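Long-range contact in periplasmic binding protein component of an ABC type zinc uptake transporter (Synechocystis sp., PDB 2OV3), which binds zinc in the periplasm and probably delivers it to the membrane components of an ABC-type zinc uptake transporter: residues Lys160-His165 and Ile180-Glu185. Sequence-based numbering, arbitrary orientation.
Sequences KFIVFH and IPIEVE. With ZN (zinc ion), chain B.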
loop_
_atom_site.group_PDB
_atom_site.type_symbol
_atom_site.label_atom_id
_atom_site.label_comp_id
_atom_site.label_asym_id
_atom_site.label_seq_id
_atom_site.Cartn_x
_atom_site.Cartn_y
_atom_site.Cartn_z
ATOM N N LYS A 160 3.841 -8.195 -17.345
ATOM C CA LYS A 160 3.355 -9.017 -16.243
ATOM C C LYS A 160 4.419 -9.346 -15.194
ATOM O O LYS A 160 5.584 -9.577 -15.517
ATOM C CB LYS A 160 2.757 -10.318 -16.795
ATOM C CG LYS A 160 1.646 -10.097 -17.825
ATOM C CD LYS A 160 1.039 -11.408 -18.362
ATOM C CE LYS A 160 2.059 -12.292 -19.110
ATOM N NZ LYS A 160 2.731 -11.596 -20.255
ATOM N N PHE A 161 4.028 -9.343 -13.928
ATOM C CA PHE A 161 4.964 -9.706 -12.881
ATOM C C PHE A 161 4.257 -10.561 -11.841
ATOM O O PHE A 161 3.104 -10.321 -11.488
ATOM C CB PHE A 161 5.626 -8.469 -12.260
ATOM C CG PHE A 161 4.668 -7.471 -11.671
ATOM C CD1 PHE A 161 4.808 -7.052 -10.350
ATOM C CD2 PHE A 161 3.645 -6.929 -12.435
ATOM C CE1 PHE A 161 3.947 -6.107 -9.807
ATOM C CE2 PHE A 161 2.777 -5.981 -11.898
ATOM C CZ PHE A 161 2.932 -5.575 -10.581
ATOM N N ILE A 162 4.952 -11.591 -11.384
ATOM C CA ILE A 162 4.401 -12.511 -10.404
ATOM C C ILE A 162 4.649 -12.051 -8.984
ATOM O O ILE A 162 5.791 -11.852 -8.586
ATOM C CB ILE A 162 5.037 -13.892 -10.543
ATOM C CG1 ILE A 162 4.775 -14.450 -11.948
ATOM C CG2 ILE A 162 4.475 -14.827 -9.478
ATOM C CD1 ILE A 162 5.620 -15.685 -12.280
ATOM N N VAL A 163 3.587 -11.875 -8.212
ATOM C CA VAL A 163 3.755 -11.471 -6.821
ATOM C C VAL A 163 3.164 -12.540 -5.909
ATOM O O VAL A 163 2.387 -13.377 -6.360
ATOM C CB VAL A 163 3.052 -10.113 -6.522
ATOM C CG1 VAL A 163 3.782 -8.976 -7.207
ATOM C CG2 VAL A 163 1.595 -10.154 -6.965
ATOM N N PHE A 164 3.555 -12.549 -4.639
ATOM C CA PHE A 164 2.969 -13.518 -3.720
ATOM C C PHE A 164 1.628 -12.917 -3.308
ATOM O O PHE A 164 0.580 -13.443 -3.655
ATOM C CB PHE A 164 3.835 -13.735 -2.471
ATOM C CG PHE A 164 3.176 -14.611 -1.430
ATOM C CD1 PHE A 164 2.837 -15.926 -1.726
ATOM C CD2 PHE A 164 2.845 -14.105 -0.173
ATOM C CE1 PHE A 164 2.176 -16.722 -0.790
ATOM C CE2 PHE A 164 2.182 -14.895 0.775
ATOM C CZ PHE A 164 1.848 -16.206 0.461
ATOM N N HIS A 165 1.689 -11.802 -2.577
ATOM C CA HIS A 165 0.507 -11.079 -2.098
ATOM C C HIS A 165 0.079 -10.027 -3.125
ATOM O O HIS A 165 0.900 -9.235 -3.584
ATOM C CB HIS A 165 0.829 -10.379 -0.778
ATOM C CG HIS A 165 -0.378 -9.885 -0.043
ATOM N ND1 HIS A 165 -1.173 -10.721 0.713
ATOM C CD2 HIS A 165 -0.948 -8.659 0.025
ATOM C CE1 HIS A 165 -2.183 -10.029 1.210
ATOM N NE2 HIS A 165 -2.071 -8.778 0.808
ATOM N N ILE A 180 0.442 -10.916 -11.129
ATOM C CA ILE A 180 -0.083 -12.286 -11.110
ATOM C C ILE A 180 0.134 -12.822 -9.693
ATOM O O ILE A 180 1.224 -13.297 -9.374
ATOM C CB ILE A 180 0.690 -13.245 -12.038
ATOM C CG1 ILE A 180 0.901 -12.627 -13.431
ATOM C CG2 ILE A 180 -0.025 -14.582 -12.077
ATOM C CD1 ILE A 180 -0.347 -12.119 -14.101
ATOM N N PRO A 181 -0.900 -12.768 -8.838
ATOM C CA PRO A 181 -0.809 -13.242 -7.454
ATOM C C PRO A 181 -0.698 -14.742 -7.218
ATOM O O PRO A 181 -1.374 -15.540 -7.865
ATOM C CB PRO A 181 -2.060 -12.649 -6.812
ATOM C CG PRO A 181 -3.038 -12.652 -7.940
ATOM C CD PRO A 181 -2.211 -12.139 -9.087
ATOM N N ILE A 182 0.167 -15.112 -6.279
ATOM C CA ILE A 182 0.361 -16.512 -5.913
ATOM C C ILE A 182 -0.701 -16.854 -4.862
ATOM O O ILE A 182 -1.228 -17.967 -4.835
ATOM C CB ILE A 182 1.759 -16.759 -5.279
ATOM C CG1 ILE A 182 2.879 -16.376 -6.265
ATOM C CG2 ILE A 182 1.878 -18.207 -4.826
ATOM C CD1 ILE A 182 2.941 -17.209 -7.517
ATOM N N GLU A 183 -0.999 -15.888 -3.998
ATOM C CA GLU A 183 -1.982 -16.059 -2.933
ATOM C C GLU A 183 -3.364 -15.567 -3.361
ATOM O O GLU A 183 -3.481 -14.654 -4.177
ATOM C CB GLU A 183 -1.534 -15.278 -1.692
ATOM C CG GLU A 183 -2.468 -15.380 -0.490
ATOM C CD GLU A 183 -2.193 -14.299 0.546
ATOM O OE1 GLU A 183 -1.004 -14.004 0.794
ATOM O OE2 GLU A 183 -3.162 -13.755 1.118
ATOM N N VAL A 184 -4.407 -16.177 -2.807
ATOM C CA VAL A 184 -5.781 -15.786 -3.109
ATOM C C VAL A 184 -6.605 -15.788 -1.819
ATOM O O VAL A 184 -6.251 -16.459 -0.849
ATOM C CB VAL A 184 -6.441 -16.753 -4.131
ATOM C CG1 VAL A 184 -5.634 -16.789 -5.412
ATOM C CG2 VAL A 184 -6.568 -18.145 -3.534
ATOM N N GLU A 185 -7.701 -15.036 -1.809
ATOM C CA GLU A 185 -8.559 -14.969 -0.631
ATOM C C GLU A 185 -10.036 -15.113 -0.977
ATOM O O GLU A 185 -10.833 -14.208 -0.723
ATOM C CB GLU A 185 -8.337 -13.647 0.112
ATOM C CG GLU A 185 -6.957 -13.502 0.750
ATOM C CD GLU A 185 -6.695 -14.546 1.824
ATOM O OE1 GLU A 185 -7.492 -14.624 2.787
ATOM O OE2 GLU A 185 -5.688 -15.280 1.704
HETATM ZN ZN ZN B . -2.351 -6.521 1.626
HETATM O O HOH W 1 -0.403 -5.724 2.424
#
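Ile180 gives its N-H to Phe161 O (2.8 Å) and takes the amide of Val163 on its own O, the parallel pattern in which one residue's N and O reach the two neighbours of its bridge partner, Ile162. Both isoleucines put branched, strand-compatible side chains on the face covered by helix 193-204. Pro181, lacking an N-H, fits because its nitrogen points away from the 160-165 strand; its CA instead makes a CA-H...O contact with Val163 O, 3.4 Å away. The same oxygen accepts the amide of Ile182 in the carbonyl plane. With CG1 beside the backbone N (chi1 -60°), Ile182 brings CD1 to within 3.4 Å of Ile162 CG2, while its CB lies 3.8 Å from Phe164 CD1. Glu183 N closes on Phe164 O (2.9 Å), and its aliphatic CB sits over one face of the Phe164 ring. The extended chain beyond carries OE1 close to the His165 ring plane, where it accepts a long hydrogen bond from ND1 (3.3 Å) arriving from above the carboxylate plane. ND1 is thus engaged while NE2 binds zinc at 2.4 Å, with His37 and His101 completing the protein ligands. Were Glu183 replaced by an alanine, ND1 would lose its carboxylate partner and the imidazole would probably be freer to turn. Here the loops just past both strands of a beta-alpha-beta unit meet beside a metal site, a second-shell carboxylate probably helping to orient a first-shell histidine.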